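Local atomic coordinates of cell wall surface anchor family protein (PDB entry 3TXA), a protein that forms the adhesive tip subunit of the pili of group B Streptococcus and probably mediates attachment to the host through its von Willebrand factor A-like domain. Residues A[395-400]-A[442-447]; A[255-260]-A[422-427]; A[564-569]-A[602-607]. All coordinates share one frame; numbering follows the deposited sequence.

Contact 1 of 3, residues A[395-400]-A[442-447]; sequences FKLFSD and DYNWVY
Leu397 and Phe398 lie against Asn444 to Val446, and two backbone hydrogen bonds fix their register. Phe398 N gives its hydrogen to Asn444 O at 2.8 Å, and Val446 N returns one to Phe398 O at 2.9 Å. The two bonds make a single isolated beta bridge between Phe398 and Trp445, joining the loop between strands 389-390 and 413-415 to the loop between strand 435-437 and helix 466-476.

Leu397 has the largest share of the buried surface. Its CG stands beside the backbone N (chi1 -73°), and its two methyls part: CD2 comes to 3.4 Å from Trp445 O, while CD1 meets the ring of Tyr447 in plane at its edge, 3.8 Å from CD1 of that tyrosine. The hydroxyl of Tyr447 is hydrogen-bonded to Ile346 N. On Val446, the CG2 branch, anti to the carbonyl carbon, reaches 3.4 Å from Ser399 N and so covers the peptide link after Phe398. Phe398 runs alongside Asn444, its CD2 4.1 Å from Asn444 CB, and its ring also stacks with Trp440.

Between the two segments the hydrogen bonds are both main-chain, while leucine and valine branches cover the peptides around them. This chemistry implies a junction positioned by backbone bonding and covered in part by apolar packing.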
# COMPACT_ATOMS: atom_id res chain seq x y z
N PHE A 395 -10.41 0.06 -26.91
CA PHE A 395 -11.55 0.45 -26.09
C PHE A 395 -12.81 0.30 -26.90
O PHE A 395 -13.88 0.12 -26.34
CB PHE A 395 -11.41 1.90 -25.69
CG PHE A 395 -12.53 2.45 -24.89
CD1 PHE A 395 -12.70 2.12 -23.55
CD2 PHE A 395 -13.38 3.41 -25.44
CE1 PHE A 395 -13.72 2.72 -22.77
CE2 PHE A 395 -14.41 4.01 -24.67
CZ PHE A 395 -14.57 3.66 -23.33
N LYS A 396 -12.67 0.37 -28.22
CA LYS A 396 -13.81 0.32 -29.10
C LYS A 396 -14.00 -1.08 -29.51
O LYS A 396 -13.05 -1.82 -29.55
CB LYS A 396 -13.56 1.20 -30.32
CG LYS A 396 -13.68 2.73 -29.98
CD LYS A 396 -13.82 3.64 -31.21
CE LYS A 396 -12.67 3.41 -32.22
NZ LYS A 396 -13.11 3.51 -33.65
N LEU A 397 -15.25 -1.48 -29.77
CA LEU A 397 -15.53 -2.72 -30.49
C LEU A 397 -15.70 -2.28 -31.93
O LEU A 397 -15.86 -1.08 -32.18
CB LEU A 397 -16.78 -3.41 -29.94
CG LEU A 397 -16.68 -4.10 -28.58
CD1 LEU A 397 -18.04 -4.17 -27.90
CD2 LEU A 397 -16.14 -5.49 -28.72
N PHE A 398 -15.68 -3.19 -32.90
CA PHE A 398 -15.58 -2.76 -34.27
C PHE A 398 -16.88 -2.91 -35.03
O PHE A 398 -17.42 -4.02 -35.09
CB PHE A 398 -14.39 -3.49 -34.97
CG PHE A 398 -13.00 -3.15 -34.37
CD1 PHE A 398 -12.41 -1.89 -34.56
CD2 PHE A 398 -12.29 -4.10 -33.61
CE1 PHE A 398 -11.15 -1.59 -34.00
CE2 PHE A 398 -11.04 -3.80 -33.04
CZ PHE A 398 -10.48 -2.54 -33.23
N SER A 399 -17.36 -1.80 -35.60
CA SER A 399 -18.44 -1.82 -36.64
C SER A 399 -18.02 -2.53 -37.90
O SER A 399 -18.69 -3.45 -38.35
CB SER A 399 -18.87 -0.42 -37.10
OG SER A 399 -18.87 0.51 -36.04
N ASP A 400 -16.93 -2.05 -38.49
CA ASP A 400 -16.31 -2.67 -39.68
C ASP A 400 -15.51 -3.89 -39.23
O ASP A 400 -14.62 -3.79 -38.40
CB ASP A 400 -15.42 -1.61 -40.38
CG ASP A 400 -14.75 -2.11 -41.68
OD1 ASP A 400 -15.03 -3.23 -42.19
OD2 ASP A 400 -13.91 -1.33 -42.18
N ASP A 442 -15.00 -12.46 -33.84
CA ASP A 442 -16.32 -11.91 -33.48
C ASP A 442 -16.37 -11.28 -32.08
O ASP A 442 -17.15 -10.35 -31.86
CB ASP A 442 -17.43 -12.91 -33.71
CG ASP A 442 -17.26 -14.13 -32.89
OD1 ASP A 442 -16.58 -14.04 -31.85
OD2 ASP A 442 -17.79 -15.19 -33.27
N TYR A 443 -15.49 -11.73 -31.17
CA TYR A 443 -15.39 -11.16 -29.83
C TYR A 443 -14.95 -9.70 -29.82
O TYR A 443 -14.93 -9.07 -28.80
CB TYR A 443 -14.55 -12.04 -28.87
CG TYR A 443 -13.09 -12.15 -29.20
CD1 TYR A 443 -12.29 -11.02 -29.24
CD2 TYR A 443 -12.50 -13.39 -29.47
CE1 TYR A 443 -10.98 -11.08 -29.57
CE2 TYR A 443 -11.13 -13.48 -29.79
CZ TYR A 443 -10.38 -12.30 -29.83
OH TYR A 443 -9.04 -12.32 -30.18
N ASN A 444 -14.61 -9.18 -30.98
CA ASN A 444 -14.19 -7.79 -31.10
C ASN A 444 -15.15 -6.97 -31.94
O ASN A 444 -14.97 -5.73 -32.11
CB ASN A 444 -12.78 -7.68 -31.68
CG ASN A 444 -11.72 -7.35 -30.61
OD1 ASN A 444 -10.70 -8.02 -30.55
ND2 ASN A 444 -11.96 -6.33 -29.78
N TRP A 445 -16.19 -7.65 -32.45
CA TRP A 445 -17.25 -6.96 -33.19
C TRP A 445 -18.15 -6.18 -32.27
O TRP A 445 -18.30 -6.52 -31.08
CB TRP A 445 -18.16 -7.93 -33.94
CG TRP A 445 -17.51 -8.83 -34.92
CD1 TRP A 445 -16.20 -8.80 -35.36
CD2 TRP A 445 -18.14 -9.90 -35.60
NE1 TRP A 445 -15.98 -9.82 -36.24
CE2 TRP A 445 -17.15 -10.51 -36.42
CE3 TRP A 445 -19.45 -10.43 -35.60
CZ2 TRP A 445 -17.43 -11.62 -37.24
CZ3 TRP A 445 -19.73 -11.52 -36.41
CH2 TRP A 445 -18.71 -12.11 -37.23
N VAL A 446 -18.78 -5.16 -32.84
CA VAL A 446 -19.92 -4.51 -32.21
C VAL A 446 -20.98 -5.59 -32.01
O VAL A 446 -21.14 -6.50 -32.85
CB VAL A 446 -20.42 -3.31 -33.04
CG1 VAL A 446 -21.80 -2.83 -32.58
CG2 VAL A 446 -19.43 -2.18 -32.91
N TYR A 447 -21.66 -5.55 -30.87
CA TYR A 447 -22.66 -6.57 -30.60
C TYR A 447 -23.91 -5.96 -29.93
O TYR A 447 -23.86 -4.82 -29.43
CB TYR A 447 -22.05 -7.73 -29.79
CG TYR A 447 -21.95 -7.42 -28.30
CD1 TYR A 447 -20.88 -6.67 -27.79
CD2 TYR A 447 -22.92 -7.86 -27.41
CE1 TYR A 447 -20.80 -6.40 -26.43
CE2 TYR A 447 -22.85 -7.58 -26.06
CZ TYR A 447 -21.80 -6.85 -25.59
OH TYR A 447 -21.76 -6.59 -24.25

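Contact 2 of 3, residues A[255-260]-A[422-427]; sequences WDYHKT and SVMSNE. With CD (cadmium ion), chain E.
A type I beta turn from Asp256 to Lys259, closed by Lys259 N to Asp256 O, faces the last turns of helix 418-427, with the backbones well apart: the closest CA atoms, those of Tyr257 and Met424, are separated by 9.4 Å. Side chains bridge this distance.

Tyr257 has its CG between the backbone N and the carbonyl carbon (chi1 75°), which sends the ring to the helix. Met424 slides past it in the opposite direction, with SD over one face, 4.3 Å from the ring centroid and only 4° off the normal, and CE touching Tyr257 CD1 at 3.5 Å. The other face of the tyrosine ring carries His258, whose ND1 lies over its rim. Glu427, extended beyond CG, meets both residues with its carboxylate. Tyr257 OH donates to OE2 of Glu427 at 2.6 Å, and His258 NE2 donates to OE1 of Glu427 at 2.9 Å in the plane of the imidazole. Both come on the syn side, the tyrosine clearly tilted from the carboxylate plane and the histidine less so. The carboxylate stands almost perpendicular, at 88°, to the imidazole.

His258 ND1 binds a cadmium ion at 2.4 Å. Asp256 chelates the metal through OD1 and OD2, and two waters complete the ligands modelled. Asp256 OD2 also accepts from His258 N, an Asx turn linking the two ligand residues. The His-carboxylate hydrogen bond behind a metal ligand is consistent with a second-shell Glu427 that fixes the imidazole's rotation, at a cadmium site in the loop between strands 248-249 and 261-265 of the von Willebrand factor type A region.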
# COMPACT_ATOMS: atom_id res chain seq x y z
N TRP A 255 4.48 -16.38 -34.19
CA TRP A 255 3.67 -17.48 -33.65
C TRP A 255 3.19 -18.34 -34.76
O TRP A 255 2.91 -17.85 -35.84
CB TRP A 255 2.45 -16.98 -32.83
CG TRP A 255 2.78 -16.09 -31.66
CD1 TRP A 255 2.61 -14.74 -31.59
CD2 TRP A 255 3.32 -16.51 -30.39
NE1 TRP A 255 3.00 -14.29 -30.34
CE2 TRP A 255 3.43 -15.36 -29.59
CE3 TRP A 255 3.70 -17.76 -29.85
CZ2 TRP A 255 3.95 -15.39 -28.31
CZ3 TRP A 255 4.19 -17.80 -28.55
CH2 TRP A 255 4.32 -16.61 -27.80
N ASP A 256 3.11 -19.62 -34.48
CA ASP A 256 2.41 -20.57 -35.32
C ASP A 256 0.99 -20.04 -35.57
O ASP A 256 0.34 -19.52 -34.64
CB ASP A 256 2.32 -21.85 -34.51
CG ASP A 256 1.90 -23.05 -35.32
OD1 ASP A 256 2.48 -24.12 -35.06
OD2 ASP A 256 0.99 -22.96 -36.19
N TYR A 257 0.48 -20.16 -36.80
CA TYR A 257 -0.89 -19.70 -37.11
C TYR A 257 -1.98 -20.36 -36.27
O TYR A 257 -3.06 -19.79 -36.11
CB TYR A 257 -1.20 -19.87 -38.57
CG TYR A 257 -1.48 -21.29 -38.98
CD1 TYR A 257 -2.76 -21.83 -38.89
CD2 TYR A 257 -0.46 -22.10 -39.50
CE1 TYR A 257 -3.03 -23.12 -39.28
CE2 TYR A 257 -0.72 -23.39 -39.91
CZ TYR A 257 -2.01 -23.90 -39.80
OH TYR A 257 -2.29 -25.18 -40.20
N HIS A 258 -1.70 -21.55 -35.73
CA HIS A 258 -2.63 -22.23 -34.85
C HIS A 258 -2.79 -21.58 -33.47
O HIS A 258 -3.71 -21.93 -32.74
CB HIS A 258 -2.23 -23.69 -34.64
CG HIS A 258 -2.56 -24.58 -35.81
ND1 HIS A 258 -1.58 -25.21 -36.56
CD2 HIS A 258 -3.74 -24.97 -36.34
CE1 HIS A 258 -2.15 -25.94 -37.51
NE2 HIS A 258 -3.46 -25.81 -37.40
N LYS A 259 -1.91 -20.64 -33.11
CA LYS A 259 -1.82 -20.11 -31.74
C LYS A 259 -2.82 -18.96 -31.47
O LYS A 259 -2.45 -17.78 -31.36
CB LYS A 259 -0.37 -19.69 -31.43
CG LYS A 259 0.04 -19.88 -29.99
CD LYS A 259 0.23 -21.35 -29.70
CE LYS A 259 0.49 -21.63 -28.22
NZ LYS A 259 -0.77 -21.59 -27.38
N THR A 260 -4.09 -19.35 -31.33
CA THR A 260 -5.21 -18.42 -31.25
C THR A 260 -5.83 -18.41 -29.84
O THR A 260 -6.77 -17.66 -29.57
CB THR A 260 -6.32 -18.80 -32.26
OG1 THR A 260 -6.69 -20.16 -32.06
CG2 THR A 260 -5.85 -18.64 -33.68
N SER A 422 -0.81 -25.87 -48.52
CA SER A 422 -1.55 -27.12 -48.59
C SER A 422 -2.40 -27.38 -47.36
O SER A 422 -3.60 -27.70 -47.48
CB SER A 422 -0.60 -28.29 -48.88
OG SER A 422 -0.01 -28.09 -50.16
N VAL A 423 -1.79 -27.18 -46.19
CA VAL A 423 -2.40 -27.47 -44.89
C VAL A 423 -3.56 -26.54 -44.48
O VAL A 423 -4.52 -26.98 -43.84
CB VAL A 423 -1.36 -27.40 -43.77
CG1 VAL A 423 -1.73 -28.36 -42.64
CG2 VAL A 423 0.05 -27.70 -44.32
N MET A 424 -3.46 -25.26 -44.83
CA MET A 424 -4.51 -24.31 -44.47
C MET A 424 -5.72 -24.46 -45.41
O MET A 424 -6.88 -24.35 -44.97
CB MET A 424 -3.97 -22.88 -44.45
CG MET A 424 -2.95 -22.62 -43.35
SD MET A 424 -2.54 -20.88 -43.27
CE MET A 424 -3.59 -20.30 -41.94
N SER A 425 -5.42 -24.73 -46.68
CA SER A 425 -6.41 -25.15 -47.68
C SER A 425 -7.25 -26.35 -47.23
O SER A 425 -8.48 -26.30 -47.24
CB SER A 425 -5.71 -25.48 -48.98
OG SER A 425 -6.41 -24.90 -50.06
N ASN A 426 -6.57 -27.43 -46.85
CA ASN A 426 -7.23 -28.63 -46.34
C ASN A 426 -7.99 -28.38 -45.05
O ASN A 426 -8.99 -29.06 -44.77
CB ASN A 426 -6.23 -29.79 -46.11
CG ASN A 426 -5.58 -30.26 -47.41
OD1 ASN A 426 -6.25 -30.44 -48.42
ND2 ASN A 426 -4.27 -30.43 -47.40
N GLU A 427 -7.51 -27.42 -44.26
CA GLU A 427 -8.12 -27.13 -42.97
C GLU A 427 -9.42 -26.33 -43.12
O GLU A 427 -10.32 -26.43 -42.27
CB GLU A 427 -7.13 -26.43 -42.04
CG GLU A 427 -6.40 -27.41 -41.13
CD GLU A 427 -5.32 -26.78 -40.26
OE1 GLU A 427 -4.91 -27.45 -39.27
OE2 GLU A 427 -4.87 -25.65 -40.56
CD CD E . 0.69 -25.51 -35.89
O HOH W 1 -0.46 -26.83 -34.21
O HOH W 2 1.62 -24.46 -37.99

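Contact 3 of 3, residues A[564-569]-A[602-607]; sequences QSFTHD and VTYDKT
Phe566 and Tyr604 have the most surface buried here, and their packing is the heart of the contact between the loop before strand 571-575 and strand 601-605. The CB of each residue points toward the other segment, and with CG anti to the backbone N in both (chi1 171° for Phe566) the rings lie side by side. The planes are nearly parallel, at 17°, but slid apart, with ring centroids separated by 4.8 Å and little overlap. What covers the phenylalanine is instead the methylene of the tyrosine: Tyr604 CB stands over the centre of the Phe566 ring, 3.4 Å from its centroid and 7° off the normal, a CH-pi contact. In return, Phe566 CB comes to 3.5 Å from Tyr604 CD2. The far edge of the phenylalanine faces Val602 O, 4.3 Å from CE2 of Phe566, and Leu560 packs on the same side chain. Phe558 meets the Tyr604 ring, extending the aromatic group.

Lys606 comes next in buried surface. Its chain, bent at chi3 and chi4, crosses that of Gln564 obliquely and sets CE 3.5 Å from Gln564 O.

Across these segments the cohesion is therefore one of van der Waals and CH-pi packing, without hydrogen bonds to set a register. The chemistry implies apolar packing of a loop on the outermost strand 601-605 of its sheet in the Ig-like domain, bordered by polar side chains at the surface.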
# COMPACT_ATOMS: atom_id res chain seq x y z
N GLN A 564 28.22 24.04 41.23
CA GLN A 564 27.24 24.97 41.78
C GLN A 564 25.97 25.19 40.93
O GLN A 564 24.86 25.02 41.46
CB GLN A 564 27.91 26.30 42.08
CG GLN A 564 27.03 27.39 42.71
CD GLN A 564 26.65 27.08 44.16
OE1 GLN A 564 27.36 26.35 44.86
NE2 GLN A 564 25.53 27.64 44.62
N SER A 565 26.11 25.56 39.65
CA SER A 565 25.00 25.93 38.79
C SER A 565 24.71 24.89 37.73
O SER A 565 25.65 24.29 37.20
CB SER A 565 25.36 27.18 38.06
OG SER A 565 25.90 28.12 38.95
N PHE A 566 23.45 24.68 37.38
CA PHE A 566 23.12 23.78 36.27
C PHE A 566 23.24 24.55 34.97
O PHE A 566 22.68 25.62 34.88
CB PHE A 566 21.69 23.28 36.43
CG PHE A 566 21.15 22.53 35.26
CD1 PHE A 566 21.36 21.16 35.14
CD2 PHE A 566 20.40 23.17 34.30
CE1 PHE A 566 20.84 20.45 34.04
CE2 PHE A 566 19.88 22.46 33.21
CZ PHE A 566 20.11 21.10 33.08
N THR A 567 23.96 24.04 33.97
CA THR A 567 24.18 24.80 32.74
C THR A 567 23.84 23.89 31.60
O THR A 567 23.66 22.70 31.81
CB THR A 567 25.69 25.27 32.55
OG1 THR A 567 26.54 24.14 32.37
CG2 THR A 567 26.22 26.10 33.71
N HIS A 568 23.81 24.43 30.38
CA HIS A 568 23.63 23.62 29.19
C HIS A 568 24.82 22.70 28.92
O HIS A 568 24.72 21.80 28.09
CB HIS A 568 23.34 24.49 27.97
CG HIS A 568 22.16 25.38 28.14
ND1 HIS A 568 20.92 24.91 28.53
CD2 HIS A 568 22.02 26.72 27.97
CE1 HIS A 568 20.07 25.92 28.61
NE2 HIS A 568 20.71 27.03 28.27
N ASP A 569 25.92 22.88 29.63
CA ASP A 569 27.07 22.00 29.43
C ASP A 569 26.95 20.73 30.26
O ASP A 569 27.74 19.83 30.12
CB ASP A 569 28.36 22.75 29.73
CG ASP A 569 28.66 23.82 28.67
OD1 ASP A 569 28.00 24.87 28.54
OD2 ASP A 569 29.60 23.61 27.92
N VAL A 602 15.29 21.46 28.32
CA VAL A 602 15.76 20.62 29.42
C VAL A 602 15.96 21.56 30.58
O VAL A 602 16.61 22.60 30.44
CB VAL A 602 17.10 19.91 29.10
CG1 VAL A 602 17.49 18.92 30.21
CG2 VAL A 602 17.01 19.17 27.77
N THR A 603 15.34 21.26 31.73
CA THR A 603 15.34 22.18 32.84
C THR A 603 15.71 21.38 34.04
O THR A 603 15.65 20.15 34.00
CB THR A 603 13.96 22.86 33.11
OG1 THR A 603 12.95 21.87 33.39
CG2 THR A 603 13.55 23.78 31.96
N TYR A 604 16.10 22.06 35.10
CA TYR A 604 16.53 21.33 36.27
C TYR A 604 16.03 22.03 37.52
O TYR A 604 15.98 23.25 37.58
CB TYR A 604 18.04 21.26 36.24
CG TYR A 604 18.71 20.57 37.38
CD1 TYR A 604 18.64 19.20 37.51
CD2 TYR A 604 19.49 21.28 38.29
CE1 TYR A 604 19.29 18.55 38.53
CE2 TYR A 604 20.13 20.66 39.31
CZ TYR A 604 20.04 19.28 39.43
OH TYR A 604 20.69 18.64 40.46
N ASP A 605 15.64 21.24 38.51
CA ASP A 605 15.29 21.78 39.80
C ASP A 605 16.33 21.42 40.83
O ASP A 605 16.47 20.24 41.18
CB ASP A 605 13.91 21.33 40.26
CG ASP A 605 13.44 22.10 41.49
OD1 ASP A 605 12.69 23.09 41.31
OD2 ASP A 605 13.89 21.79 42.63
N LYS A 606 17.06 22.43 41.31
CA LYS A 606 18.21 22.20 42.19
C LYS A 606 17.82 21.44 43.47
O LYS A 606 18.46 20.43 43.81
CB LYS A 606 18.94 23.52 42.49
CG LYS A 606 20.45 23.37 42.62
CD LYS A 606 21.09 24.73 42.98
CE LYS A 606 22.36 24.53 43.88
NZ LYS A 606 22.56 25.52 45.03
N THR A 607 16.75 21.88 44.14
CA THR A 607 16.24 21.21 45.35
C THR A 607 16.06 19.70 45.15
O THR A 607 16.80 18.91 45.75
CB THR A 607 14.86 21.78 45.78
OG1 THR A 607 14.64 23.05 45.15
CG2 THR A 607 14.75 21.89 47.32

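Overall arrangement
Contacts 1 and 2 belong to one end of the elongated chain and contact 3 to the other. The centres of contacts 1 and 2 are about 24 Å apart and their nearest atoms about 6 Å, so they are neighbours without touching. Their segments alternate along the sequence, 255-260, 395-400, 422-427 and 442-447, so the two contacts interleave in sequence. Contact 3 follows in series within the Ig-like domain, its centre about 83 Å from that of contact 1 and about 92 Å from that of contact 2. Contact 2 holds a cadmium ion, whereas contact 3 contributes Ser565 to a lithium site. The magnesium site of Ser184, Ser186 and Asp337 is separate from all three.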